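Local coordinates for DUF5037 domain-containing protein (Ruminococcus gnavus, PDB 4GL6), which is of unknown function, belonging to the DUF5037 family, with no activity yet assigned, at residues Lys82-Met87 against Gly173-Tyr178; Ile105-Glu110 against Glu117-Trp122; Ile8-Tyr13 against Ala42-Lys47; Met162-Tyr167 against Thr218-Gly223. All blocks are in the same frame, centred on the assembly; numbering follows the deposited sequence.

Contact 1 is the common neighbour of contacts 2 and 4, which do not touch each other, whereas contact 3 belongs to the separate antiparallel sheet, its centre about 34 Å from that of contact 4. The centres of contacts 1 and 4 are about 9 Å apart: their strands, 175-182 and 215-220, are neighbours in the mixed sheet, joined by a probable hydrogen bond of 2.9 Å between Thr218 N and Leu177 O. Contact 2, in the loop after strand 99-104, lies about 14 Å from contact 1, centre to centre; Gln83 NE2 probably bonds Ser120 O at 2.9 Å, and Met84 CB packs on Ile105 CD1. No active site has been assigned, so the contacts can be related only to the fold.

Contact 1 (Lys82-Met87 against Gly173-Tyr178); sequences KQMESM and GQALLY
Met84, a selenomethionine, meets Ala175 and Leu176 end-on, with its terminal methyl as the touching group. The CA atoms of Met84 and Ala175 are 10.1 Å apart, and the Met84 side chain spans this gap. CG stands anti to the backbone N (chi1 -163°), and the chain beyond it stays extended, which carries CE away from helix 75-95 straight at strand 175-182. There Met84 CE comes to 4.2 Å from Ala175 CB, a methyl-to-methyl meeting in which each CB points toward the partner segment. The same CE lies 4.1 Å from Leu176 O. Leu176 thus takes part through its backbone, since its CB points away from the helix.

The strand is an inner one of the mixed sheet, lying between strands 140-147 and 215-220. Strand 140-147, helix 156-171 and strand 175-182 form a beta-alpha-beta crossover with the two strands parallel and adjacent. Ala142 of the first strand and Tyr167 of the crossover helix also touch Met84, and Tyr167 OH is hydrogen-bonded to Leu176 O.

Only 68 Å² is buried between the segments. The carbonyl oxygen beside the methyl has its polar partner in the tyrosine hydroxyl. No hydrogen bond crosses the segments, and Met84 adds van der Waals contact, methyl against methyl at Ala175 and methyl beside a carbonyl oxygen at Leu176.

Contact 2 (Ile105-Glu110 against Glu117-Trp122); sequences IIIPEE and EEISQW
Ile119, in the short helix 116-119, sends CG1 to within 4.4 Å of Ile107 CD1. Its CG1 is anti to the backbone N (chi1 -164°), and both isoleucine CB atoms point toward the opposite segment. Past the helix, Ser120 turns its hydroxyl back to Val116 O, and Gln121 occupies the N-cap position of helix 122-129. Trp122, the first residue of that helix, brings the benzo edge of its indole to Ile105. The methyl CD1 of Ile105 lies near the ring plane, 3.7 Å from Trp122 CZ3 and 4.1 Å from Trp122 CH2, so the approach is to an edge and not over a face. Ile105 CD1 gets there because chi2 of 169° stretches CG1-CD1 outward. The pyrrole part of the indole is tied separately, NE1 donating to Leu171 O. Tyr125 touches both Ile105 and Ile107. With no hydrogen bond across the segments, the two patches that close this loop are purely hydrophobic, while the one polar atom of the indole is satisfied by a backbone carbonyl.

Contact 3 (Ile8-Tyr13 against Ala42-Lys47); sequences IKIETY and ATCISK
Ile10, on helix 6-18, and Ala42, on strand 40-46, mark the closest backbone approach, with CA atoms 8.4 Å apart. The motif is a helix packed on an antiparallel beta meander, in which strands 22-28, 40-46, 54-59 and 69-70 are neighbours in chain order. Within the two segments, Ile10 alone of 8-13 touches 42-47, and it does so with both branches. CG1 lies anti to the carbonyl carbon (chi1 -65°) and extends so that CD1 sits 3.8 Å from Ala42 CB. The shorter branch, CG2, diverges along the strand and stops 4.3 Å from Cys44 SG. Ala42 and Cys44 are two residues apart, and their CB atoms both point toward the helix, so the forked side chain straddles successive positions on one face of the strand. Val24 and Tyr58, from the strands flanking 40-46, touch Ile10 as well.

The opposite charges of Glu11 and Lys47 are not paired with each other: Glu11 OE2 and Lys47 NZ are 6.9 Å apart, each with its own partner. Glu11 OE2 is hydrogen-bonded to Val24 N, and the lysine forms a salt bridge with Glu23.

Within the helix, Ile8 O accepts two bonds from Thr12. Thr12 N donates to Ile8 O at 2.9 Å, while Thr12 OG1 donates to Ile8 O at 2.7 Å, tilted 32° from the carbonyl plane and on the opposite face from Thr12 N.

Contact 4 (Met162-Tyr167 against Thr218-Gly223); sequences MYEEVY and TIMRYG
Met220, modelled as selenomethionine, lays its selenium against the backbone carbonyl and CB of Tyr167, the CA atoms of the two residues lying 6.9 Å apart. Here helix 156-171, the connecting helix of a beta-alpha-beta crossover, packs on strand 215-220 at the edge of the mixed sheet. From Met220 CA the CB points toward the helix. CG follows anti to the backbone N (chi1 177°), and the next bond is also extended, so the chain runs outward from the strand to its selenium. Met220 SE meets the helix first: it is 3.6 Å from Tyr167 O and 4.0 Å from Tyr167 CB. The nearest atoms of Tyr167 are thus its backbone carbonyl and CB, not its ring. The ring meets Phe227, the planes at about 60°, and touches Ala175 and Leu177 of strand 175-182.

A bend at chi3 (-68°) then folds the methyl back along the helix, one turn toward its N-terminal end. Of the 149 Å² buried by both sides, Met220 accounts for 84 Å². No hydrogen bond links the segments. At the tip, Met220 CE is 4.1 Å from Tyr167 CB, 4.4 Å from Glu164 CG and 4.0 Å from Glu164 O.

Contact 1 (Lys82-Met87 against Gly173-Tyr178)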
loop_
_atom_site.group_PDB
_atom_site.type_symbol
_atom_site.label_atom_id
_atom_site.label_comp_id
_atom_site.label_asym_id
_atom_site.label_seq_id
_atom_site.Cartn_x
_atom_site.Cartn_y
_atom_site.Cartn_z
ATOM N N LYS A 82 5.685 -2.992 2.666
ATOM C CA LYS A 82 7.015 -2.363 2.828
ATOM C C LYS A 82 8.021 -2.917 1.794
ATOM O O LYS A 82 8.796 -2.156 1.183
ATOM C CB LYS A 82 7.542 -2.539 4.273
ATOM C CG LYS A 82 8.870 -1.845 4.623
ATOM C CD LYS A 82 9.208 -2.001 6.109
ATOM C CE LYS A 82 10.604 -1.482 6.449
ATOM N NZ LYS A 82 10.807 -0.063 6.044
ATOM N N GLN A 83 7.978 -4.229 1.587
ATOM C CA GLN A 83 8.843 -4.889 0.602
ATOM C C GLN A 83 8.487 -4.534 -0.831
ATOM O O GLN A 83 9.380 -4.351 -1.657
ATOM C CB GLN A 83 8.855 -6.402 0.803
ATOM C CG GLN A 83 9.718 -6.799 1.974
ATOM C CD GLN A 83 9.368 -8.160 2.469
ATOM O OE1 GLN A 83 10.017 -9.153 2.124
ATOM N NE2 GLN A 83 8.301 -8.230 3.248
HETATM N N MSE A 84 7.194 -4.453 -1.124
HETATM C CA MSE A 84 6.713 -4.074 -2.475
HETATM C C MSE A 84 7.180 -2.630 -2.796
HETATM O O MSE A 84 7.728 -2.365 -3.861
HETATM C CB MSE A 84 5.186 -4.221 -2.593
HETATM C CG MSE A 84 4.690 -4.239 -4.033
HETATM SE SE MSE A 84 2.788 -3.980 -4.151
HETATM C CE MSE A 84 2.480 -4.152 -6.069
ATOM N N GLU A 85 6.990 -1.741 -1.827
ATOM C CA GLU A 85 7.448 -0.354 -1.898
ATOM C C GLU A 85 8.955 -0.274 -2.143
ATOM O O GLU A 85 9.408 0.462 -3.016
ATOM C CB GLU A 85 7.087 0.378 -0.598
ATOM C CG GLU A 85 5.583 0.622 -0.471
ATOM C CD GLU A 85 5.119 1.013 0.918
ATOM O OE1 GLU A 85 5.941 1.342 1.805
ATOM O OE2 GLU A 85 3.886 0.980 1.130
ATOM N N SER A 86 9.709 -1.064 -1.393
ATOM C CA SER A 86 11.160 -1.072 -1.494
ATOM C C SER A 86 11.648 -1.468 -2.901
ATOM O O SER A 86 12.501 -0.797 -3.480
ATOM C CB SER A 86 11.746 -2.018 -0.437
ATOM O OG SER A 86 13.150 -1.917 -0.417
HETATM N N MSE A 87 11.095 -2.559 -3.426
HETATM C CA MSE A 87 11.429 -3.068 -4.771
HETATM C C MSE A 87 11.058 -2.078 -5.896
HETATM O O MSE A 87 11.799 -1.938 -6.879
HETATM C CB MSE A 87 10.789 -4.451 -5.003
HETATM C CG MSE A 87 11.412 -5.585 -4.176
HETATM SE SE MSE A 87 10.467 -7.340 -4.366
HETATM C CE MSE A 87 9.171 -7.214 -2.920
ATOM N N GLY A 173 4.703 -12.249 -9.752
ATOM C CA GLY A 173 3.310 -12.670 -9.944
ATOM C C GLY A 173 2.442 -11.612 -10.604
ATOM O O GLY A 173 2.950 -10.664 -11.200
ATOM N N GLN A 174 1.130 -11.771 -10.489
ATOM C CA GLN A 174 0.203 -10.772 -11.024
ATOM C C GLN A 174 0.207 -9.547 -10.094
ATOM O O GLN A 174 -0.012 -9.686 -8.891
ATOM C CB GLN A 174 -1.214 -11.348 -11.214
ATOM C CG GLN A 174 -2.183 -10.349 -11.827
ATOM C CD GLN A 174 -3.461 -10.906 -12.422
ATOM O OE1 GLN A 174 -3.450 -11.601 -13.456
ATOM N NE2 GLN A 174 -4.589 -10.514 -11.832
ATOM N N ALA A 175 0.497 -8.370 -10.655
ATOM C CA ALA A 175 0.505 -7.110 -9.888
ATOM C C ALA A 175 0.202 -5.903 -10.775
ATOM O O ALA A 175 0.480 -5.943 -11.976
ATOM C CB ALA A 175 1.845 -6.921 -9.181
ATOM N N LEU A 176 -0.361 -4.847 -10.171
ATOM C CA LEU A 176 -0.723 -3.606 -10.872
ATOM C C LEU A 176 0.220 -2.466 -10.481
ATOM O O LEU A 176 0.737 -2.429 -9.355
ATOM C CB LEU A 176 -2.165 -3.182 -10.563
ATOM C CG LEU A 176 -3.239 -4.109 -11.144
ATOM C CD1 LEU A 176 -3.331 -5.405 -10.350
ATOM C CD2 LEU A 176 -4.593 -3.438 -11.213
ATOM N N LEU A 177 0.423 -1.539 -11.420
ATOM C CA LEU A 177 1.241 -0.330 -11.216
ATOM C C LEU A 177 0.440 0.896 -11.628
ATOM O O LEU A 177 -0.135 0.920 -12.726
ATOM C CB LEU A 177 2.501 -0.373 -12.070
ATOM C CG LEU A 177 3.482 0.813 -11.967
ATOM C CD1 LEU A 177 3.936 1.093 -10.540
ATOM C CD2 LEU A 177 4.694 0.567 -12.852
ATOM N N TYR A 178 0.420 1.900 -10.748
ATOM C CA TYR A 178 -0.200 3.209 -11.011
ATOM C C TYR A 178 0.883 4.269 -10.718
ATOM O O TYR A 178 1.496 4.238 -9.643
ATOM C CB TYR A 178 -1.430 3.417 -10.131
ATOM C CG TYR A 178 -2.522 2.372 -10.292
ATOM C CD1 TYR A 178 -2.551 1.206 -9.492
ATOM C CD2 TYR A 178 -3.548 2.551 -11.198
ATOM C CE1 TYR A 178 -3.561 0.246 -9.632
ATOM C CE2 TYR A 178 -4.564 1.607 -11.342
ATOM C CZ TYR A 178 -4.572 0.459 -10.559
ATOM O OH TYR A 178 -5.572 -0.472 -10.706
#

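Contact 2 (Ile105-Glu110 against Glu117-Trp122)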
loop_
_atom_site.group_PDB
_atom_site.type_symbol
_atom_site.label_atom_id
_atom_site.label_comp_id
_atom_site.label_asym_id
_atom_site.label_seq_id
_atom_site.Cartn_x
_atom_site.Cartn_y
_atom_site.Cartn_z
ATOM N N ILE A 105 -1.427 -4.201 -0.523
ATOM C CA ILE A 105 -1.466 -5.659 -0.433
ATOM C C ILE A 105 -2.518 -6.027 0.602
ATOM O O ILE A 105 -2.452 -5.557 1.702
ATOM C CB ILE A 105 -0.098 -6.218 -0.026
ATOM C CG1 ILE A 105 0.910 -5.979 -1.166
ATOM C CG2 ILE A 105 -0.172 -7.723 0.266
ATOM C CD1 ILE A 105 2.357 -6.242 -0.821
ATOM N N ILE A 106 -3.492 -6.847 0.216
ATOM C CA ILE A 106 -4.584 -7.303 1.083
ATOM C C ILE A 106 -4.526 -8.822 1.265
ATOM O O ILE A 106 -4.713 -9.563 0.310
ATOM C CB ILE A 106 -5.955 -6.931 0.487
ATOM C CG1 ILE A 106 -6.115 -5.388 0.413
ATOM C CG2 ILE A 106 -7.083 -7.582 1.289
ATOM C CD1 ILE A 106 -6.159 -4.659 1.748
ATOM N N ILE A 107 -4.289 -9.257 2.501
ATOM C CA ILE A 107 -4.235 -10.669 2.882
ATOM C C ILE A 107 -5.663 -11.122 3.186
ATOM O O ILE A 107 -6.291 -10.543 4.075
ATOM C CB ILE A 107 -3.419 -10.868 4.171
ATOM C CG1 ILE A 107 -1.982 -10.403 3.976
ATOM C CG2 ILE A 107 -3.439 -12.321 4.624
ATOM C CD1 ILE A 107 -1.231 -11.079 2.844
ATOM N N PRO A 108 -6.187 -12.134 2.467
ATOM C CA PRO A 108 -7.566 -12.609 2.706
ATOM C C PRO A 108 -7.740 -13.400 4.023
ATOM O O PRO A 108 -6.754 -13.944 4.563
ATOM C CB PRO A 108 -7.844 -13.491 1.486
ATOM C CG PRO A 108 -6.495 -14.003 1.078
ATOM C CD PRO A 108 -5.499 -12.945 1.442
ATOM N N GLU A 109 -8.991 -13.469 4.500
ATOM C CA GLU A 109 -9.364 -14.138 5.761
ATOM C C GLU A 109 -8.644 -15.471 5.961
ATOM O O GLU A 109 -8.066 -15.699 7.024
ATOM C CB GLU A 109 -10.886 -14.339 5.853
ATOM C CG GLU A 109 -11.384 -14.838 7.211
ATOM C CD GLU A 109 -12.898 -14.986 7.294
ATOM O OE1 GLU A 109 -13.552 -15.325 6.281
ATOM O OE2 GLU A 109 -13.437 -14.783 8.402
ATOM N N GLU A 110 -8.627 -16.291 4.905
ATOM C CA GLU A 110 -7.998 -17.628 4.908
ATOM C C GLU A 110 -6.553 -17.631 5.412
ATOM O O GLU A 110 -6.166 -18.566 6.094
ATOM C CB GLU A 110 -8.010 -18.310 3.511
ATOM C CG GLU A 110 -9.371 -18.526 2.833
ATOM C CD GLU A 110 -9.809 -17.370 1.935
ATOM O OE1 GLU A 110 -9.009 -16.959 1.072
ATOM O OE2 GLU A 110 -10.960 -16.885 2.078
ATOM N N GLU A 117 5.955 -14.200 11.032
ATOM C CA GLU A 117 7.323 -14.651 10.644
ATOM C C GLU A 117 7.306 -15.459 9.338
ATOM O O GLU A 117 8.248 -15.358 8.565
ATOM C CB GLU A 117 8.018 -15.455 11.759
ATOM N N GLU A 118 6.221 -16.202 9.071
ATOM C CA GLU A 118 6.069 -16.992 7.832
ATOM C C GLU A 118 5.543 -16.171 6.652
ATOM O O GLU A 118 6.169 -16.168 5.588
ATOM C CB GLU A 118 5.153 -18.219 8.043
ATOM C CG GLU A 118 5.150 -19.225 6.877
ATOM C CD GLU A 118 4.189 -20.396 7.046
ATOM O OE1 GLU A 118 3.791 -20.724 8.188
ATOM O OE2 GLU A 118 3.849 -21.013 6.014
ATOM N N ILE A 119 4.386 -15.522 6.833
ATOM C CA ILE A 119 3.686 -14.794 5.746
ATOM C C ILE A 119 4.430 -13.566 5.213
ATOM O O ILE A 119 4.325 -13.244 4.031
ATOM C CB ILE A 119 2.229 -14.390 6.169
ATOM C CG1 ILE A 119 1.327 -14.002 4.980
ATOM C CG2 ILE A 119 2.216 -13.247 7.184
ATOM C CD1 ILE A 119 0.987 -15.135 4.039
ATOM N N SER A 120 5.157 -12.882 6.089
ATOM C CA SER A 120 5.887 -11.655 5.731
ATOM C C SER A 120 7.100 -11.865 4.816
ATOM O O SER A 120 7.644 -10.899 4.312
ATOM C CB SER A 120 6.343 -10.924 6.987
ATOM O OG SER A 120 7.328 -11.692 7.655
ATOM N N GLN A 121 7.562 -13.097 4.636
ATOM C CA GLN A 121 8.619 -13.371 3.665
ATOM C C GLN A 121 7.985 -13.386 2.268
ATOM O O GLN A 121 7.106 -14.213 1.974
ATOM C CB GLN A 121 9.263 -14.705 3.903
ATOM C CG GLN A 121 9.926 -14.841 5.245
ATOM C CD GLN A 121 10.740 -16.103 5.270
ATOM O OE1 GLN A 121 10.337 -17.090 5.870
ATOM N NE2 GLN A 121 11.828 -16.115 4.515
ATOM N N TRP A 122 8.460 -12.490 1.410
ATOM C CA TRP A 122 7.936 -12.339 0.051
ATOM C C TRP A 122 7.850 -13.648 -0.711
ATOM O O TRP A 122 6.823 -13.934 -1.325
ATOM C CB TRP A 122 8.756 -11.310 -0.711
ATOM C CG TRP A 122 8.089 -10.907 -1.970
ATOM C CD1 TRP A 122 8.337 -11.376 -3.239
ATOM C CD2 TRP A 122 6.999 -9.975 -2.113
ATOM N NE1 TRP A 122 7.509 -10.788 -4.144
ATOM C CE2 TRP A 122 6.679 -9.945 -3.541
ATOM C CE3 TRP A 122 6.278 -9.177 -1.243
ATOM C CZ2 TRP A 122 5.682 -9.142 -4.055
ATOM C CZ3 TRP A 122 5.279 -8.366 -1.775
ATOM C CH2 TRP A 122 4.991 -8.349 -3.150
#

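Contact 3 (Ile8-Tyr13 against Ala42-Lys47)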
loop_
_atom_site.group_PDB
_atom_site.type_symbol
_atom_site.label_atom_id
_atom_site.label_comp_id
_atom_site.label_asym_id
_atom_site.label_seq_id
_atom_site.Cartn_x
_atom_site.Cartn_y
_atom_site.Cartn_z
ATOM N N ILE A 8 -4.906 3.458 22.980
ATOM C CA ILE A 8 -3.884 2.951 23.899
ATOM C C ILE A 8 -3.938 1.418 23.954
ATOM O O ILE A 8 -2.885 0.774 24.034
ATOM C CB ILE A 8 -3.983 3.589 25.324
ATOM C CG1 ILE A 8 -3.534 5.071 25.324
ATOM C CG2 ILE A 8 -3.150 2.822 26.357
ATOM C CD1 ILE A 8 -4.411 6.067 24.573
ATOM N N LYS A 9 -5.146 0.843 23.897
ATOM C CA LYS A 9 -5.294 -0.617 23.896
ATOM C C LYS A 9 -4.621 -1.230 22.656
ATOM O O LYS A 9 -3.873 -2.204 22.777
ATOM C CB LYS A 9 -6.770 -1.048 23.986
ATOM C CG LYS A 9 -7.493 -0.733 25.299
ATOM C CD LYS A 9 -8.897 -1.340 25.304
ATOM C CE LYS A 9 -9.684 -1.000 26.562
ATOM N NZ LYS A 9 -11.033 -1.633 26.584
ATOM N N ILE A 10 -4.858 -0.624 21.493
ATOM C CA ILE A 10 -4.292 -1.087 20.217
ATOM C C ILE A 10 -2.779 -0.902 20.197
ATOM O O ILE A 10 -2.055 -1.825 19.814
ATOM C CB ILE A 10 -4.928 -0.376 18.992
ATOM C CG1 ILE A 10 -6.416 -0.738 18.887
ATOM C CG2 ILE A 10 -4.238 -0.796 17.687
ATOM C CD1 ILE A 10 -7.213 0.106 17.931
ATOM N N GLU A 11 -2.315 0.283 20.597
ATOM C CA GLU A 11 -0.869 0.578 20.694
ATOM C C GLU A 11 -0.156 -0.426 21.630
ATOM O O GLU A 11 0.920 -0.942 21.285
ATOM C CB GLU A 11 -0.620 2.030 21.160
ATOM C CG GLU A 11 -0.933 3.110 20.116
ATOM C CD GLU A 11 -0.918 4.548 20.652
ATOM O OE1 GLU A 11 -0.607 4.784 21.844
ATOM O OE2 GLU A 11 -1.213 5.478 19.867
ATOM N N THR A 12 -0.769 -0.712 22.783
ATOM C CA THR A 12 -0.196 -1.653 23.758
ATOM C C THR A 12 -0.109 -3.068 23.193
ATOM O O THR A 12 0.906 -3.742 23.375
ATOM C CB THR A 12 -0.988 -1.668 25.078
ATOM O OG1 THR A 12 -0.995 -0.348 25.615
ATOM C CG2 THR A 12 -0.369 -2.627 26.112
ATOM N N TYR A 13 -1.159 -3.498 22.496
ATOM C CA TYR A 13 -1.164 -4.819 21.867
ATOM C C TYR A 13 -0.035 -4.965 20.826
ATOM O O TYR A 13 0.739 -5.916 20.892
ATOM C CB TYR A 13 -2.535 -5.159 21.241
ATOM C CG TYR A 13 -2.409 -6.223 20.176
ATOM C CD1 TYR A 13 -2.224 -7.562 20.517
ATOM C CD2 TYR A 13 -2.391 -5.877 18.822
ATOM C CE1 TYR A 13 -2.064 -8.536 19.530
ATOM C CE2 TYR A 13 -2.220 -6.838 17.838
ATOM C CZ TYR A 13 -2.054 -8.165 18.189
ATOM O OH TYR A 13 -1.917 -9.105 17.198
ATOM N N ALA A 42 -8.619 0.816 12.526
ATOM C CA ALA A 42 -7.568 1.703 13.010
ATOM C C ALA A 42 -6.438 1.928 11.999
ATOM O O ALA A 42 -5.862 0.948 11.520
ATOM C CB ALA A 42 -6.972 1.079 14.276
ATOM N N THR A 43 -6.100 3.198 11.714
ATOM C CA THR A 43 -4.954 3.556 10.865
ATOM C C THR A 43 -3.753 3.687 11.797
ATOM O O THR A 43 -3.712 4.592 12.635
ATOM C CB THR A 43 -5.203 4.861 10.110
ATOM O OG1 THR A 43 -6.253 4.620 9.177
ATOM C CG2 THR A 43 -3.960 5.332 9.362
ATOM N N CYS A 44 -2.782 2.795 11.627
ATOM C CA CYS A 44 -1.617 2.695 12.510
ATOM C C CYS A 44 -0.285 2.930 11.794
ATOM O O CYS A 44 -0.198 2.753 10.589
ATOM C CB CYS A 44 -1.588 1.273 13.122
ATOM S SG CYS A 44 -3.141 0.634 13.835
ATOM N N ILE A 45 0.741 3.330 12.549
ATOM C CA ILE A 45 2.131 3.423 12.054
ATOM C C ILE A 45 3.073 2.836 13.102
ATOM O O ILE A 45 2.722 2.778 14.288
ATOM C CB ILE A 45 2.582 4.875 11.738
ATOM C CG1 ILE A 45 2.478 5.798 12.967
ATOM C CG2 ILE A 45 1.743 5.449 10.604
ATOM C CD1 ILE A 45 3.107 7.163 12.768
ATOM N N SER A 46 4.233 2.359 12.656
ATOM C CA SER A 46 5.305 1.959 13.569
ATOM C C SER A 46 6.175 3.220 13.627
ATOM O O SER A 46 6.331 3.903 12.603
ATOM C CB SER A 46 6.092 0.737 13.069
ATOM O OG SER A 46 6.973 1.040 12.001
ATOM N N LYS A 47 6.715 3.551 14.806
ATOM C CA LYS A 47 7.572 4.743 14.945
ATOM C C LYS A 47 8.774 4.654 14.001
ATOM O O LYS A 47 9.219 5.672 13.503
ATOM C CB LYS A 47 8.029 4.964 16.400
ATOM C CG LYS A 47 6.946 5.368 17.409
ATOM C CD LYS A 47 6.340 6.747 17.171
ATOM C CE LYS A 47 5.452 7.148 18.347
ATOM N NZ LYS A 47 4.751 8.439 18.124
#

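Contact 4 (Met162-Tyr167 against Thr218-Gly223)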
loop_
_atom_site.group_PDB
_atom_site.type_symbol
_atom_site.label_atom_id
_atom_site.label_comp_id
_atom_site.label_asym_id
_atom_site.label_seq_id
_atom_site.Cartn_x
_atom_site.Cartn_y
_atom_site.Cartn_z
HETATM N N MSE A 162 12.839 -0.097 -16.483
HETATM C CA MSE A 162 13.074 -0.335 -15.049
HETATM C C MSE A 162 11.826 -0.876 -14.347
HETATM O O MSE A 162 11.938 -1.776 -13.510
HETATM C CB MSE A 162 13.556 0.937 -14.313
HETATM C CG MSE A 162 15.001 1.327 -14.579
HETATM SE SE MSE A 162 15.582 2.837 -13.484
HETATM C CE MSE A 162 14.189 4.120 -13.961
ATOM N N TYR A 163 10.658 -0.327 -14.677
ATOM C CA TYR A 163 9.412 -0.786 -14.057
ATOM C C TYR A 163 9.107 -2.209 -14.511
ATOM O O TYR A 163 8.840 -3.077 -13.674
ATOM C CB TYR A 163 8.233 0.176 -14.312
ATOM C CG TYR A 163 8.467 1.634 -13.917
ATOM C CD1 TYR A 163 9.377 1.987 -12.904
ATOM C CD2 TYR A 163 7.718 2.662 -14.503
ATOM C CE1 TYR A 163 9.572 3.313 -12.551
ATOM C CE2 TYR A 163 7.894 3.985 -14.129
ATOM C CZ TYR A 163 8.827 4.308 -13.157
ATOM O OH TYR A 163 9.035 5.616 -12.771
ATOM N N GLU A 164 9.207 -2.447 -15.824
ATOM C CA GLU A 164 9.053 -3.792 -16.431
ATOM C C GLU A 164 9.942 -4.827 -15.684
ATOM O O GLU A 164 9.468 -5.902 -15.311
ATOM C CB GLU A 164 9.387 -3.711 -17.933
ATOM C CG GLU A 164 8.938 -4.852 -18.841
ATOM C CD GLU A 164 9.085 -4.477 -20.335
ATOM O OE1 GLU A 164 8.083 -4.482 -21.097
ATOM O OE2 GLU A 164 10.193 -4.079 -20.737
ATOM N N GLU A 165 11.198 -4.458 -15.410
ATOM C CA GLU A 165 12.134 -5.319 -14.665
ATOM C C GLU A 165 11.683 -5.605 -13.229
ATOM O O GLU A 165 11.799 -6.750 -12.770
ATOM C CB GLU A 165 13.581 -4.768 -14.704
ATOM C CG GLU A 165 14.545 -5.478 -13.725
ATOM C CD GLU A 165 16.031 -5.424 -14.047
ATOM O OE1 GLU A 165 16.442 -4.828 -15.068
ATOM O OE2 GLU A 165 16.793 -6.028 -13.253
ATOM N N VAL A 166 11.218 -4.580 -12.514
ATOM C CA VAL A 166 10.733 -4.780 -11.129
ATOM C C VAL A 166 9.540 -5.756 -11.129
ATOM O O VAL A 166 9.556 -6.781 -10.433
ATOM C CB VAL A 166 10.342 -3.448 -10.464
ATOM C CG1 VAL A 166 9.668 -3.672 -9.120
ATOM C CG2 VAL A 166 11.571 -2.570 -10.298
ATOM N N TYR A 167 8.550 -5.467 -11.963
ATOM C CA TYR A 167 7.348 -6.313 -12.058
ATOM C C TYR A 167 7.585 -7.733 -12.596
ATOM O O TYR A 167 6.978 -8.681 -12.111
ATOM C CB TYR A 167 6.200 -5.554 -12.769
ATOM C CG TYR A 167 5.447 -4.629 -11.819
ATOM C CD1 TYR A 167 6.052 -3.486 -11.288
ATOM C CD2 TYR A 167 4.130 -4.907 -11.425
ATOM C CE1 TYR A 167 5.367 -2.639 -10.412
ATOM C CE2 TYR A 167 3.439 -4.056 -10.550
ATOM C CZ TYR A 167 4.064 -2.934 -10.040
ATOM O OH TYR A 167 3.379 -2.116 -9.176
ATOM N N THR A 218 -1.524 0.213 -15.163
ATOM C CA THR A 218 -1.391 -1.033 -15.926
ATOM C C THR A 218 -1.277 -2.219 -14.994
ATOM O O THR A 218 -1.218 -2.059 -13.773
ATOM C CB THR A 218 -0.173 -0.992 -16.908
ATOM O OG1 THR A 218 -0.299 -2.025 -17.900
ATOM C CG2 THR A 218 1.165 -1.125 -16.177
ATOM N N ILE A 219 -1.230 -3.396 -15.604
ATOM C CA ILE A 219 -1.132 -4.657 -14.920
ATOM C C ILE A 219 -0.175 -5.569 -15.671
ATOM O O ILE A 219 -0.072 -5.503 -16.913
ATOM C CB ILE A 219 -2.531 -5.321 -14.855
ATOM C CG1 ILE A 219 -2.493 -6.600 -13.994
ATOM C CG2 ILE A 219 -3.096 -5.605 -16.254
ATOM C CD1 ILE A 219 -3.839 -7.269 -13.817
HETATM N N MSE A 220 0.578 -6.357 -14.910
HETATM C CA MSE A 220 1.404 -7.445 -15.470
HETATM C C MSE A 220 0.643 -8.652 -14.969
HETATM O O MSE A 220 0.567 -8.879 -13.750
HETATM C CB MSE A 220 2.846 -7.454 -14.979
HETATM C CG MSE A 220 3.631 -8.640 -15.543
HETATM SE SE MSE A 220 5.543 -8.474 -15.374
HETATM C CE MSE A 220 5.905 -7.023 -16.602
ATOM N N ARG A 221 0.047 -9.383 -15.905
ATOM C CA ARG A 221 -0.797 -10.522 -15.574
ATOM C C ARG A 221 0.007 -11.732 -15.229
ATOM O O ARG A 221 1.190 -11.815 -15.538
ATOM C CB ARG A 221 -1.756 -10.851 -16.721
ATOM C CG ARG A 221 -2.713 -9.718 -16.962
ATOM C CD ARG A 221 -3.698 -10.016 -18.064
ATOM N NE ARG A 221 -4.628 -8.907 -18.180
ATOM C CZ ARG A 221 -5.642 -8.661 -17.348
ATOM N NH1 ARG A 221 -5.905 -9.452 -16.292
ATOM N NH2 ARG A 221 -6.404 -7.589 -17.561
ATOM N N TYR A 222 -0.683 -12.674 -14.595
ATOM C CA TYR A 222 -0.131 -13.938 -14.191
ATOM C C TYR A 222 0.398 -14.665 -15.417
ATOM O O TYR A 222 -0.302 -14.748 -16.438
ATOM C CB TYR A 222 -1.216 -14.758 -13.486
ATOM C CG TYR A 222 -0.703 -15.981 -12.832
ATOM C CD1 TYR A 222 -0.174 -15.927 -11.536
ATOM C CD2 TYR A 222 -0.716 -17.203 -13.498
ATOM C CE1 TYR A 222 0.315 -17.063 -10.923
ATOM C CE2 TYR A 222 -0.229 -18.344 -12.886
ATOM C CZ TYR A 222 0.290 -18.267 -11.603
ATOM O OH TYR A 222 0.767 -19.397 -11.004
ATOM N N GLY A 223 1.647 -15.140 -15.311
ATOM C CA GLY A 223 2.305 -15.857 -16.402
ATOM C C GLY A 223 2.691 -15.014 -17.609
ATOM O O GLY A 223 2.903 -15.556 -18.686
#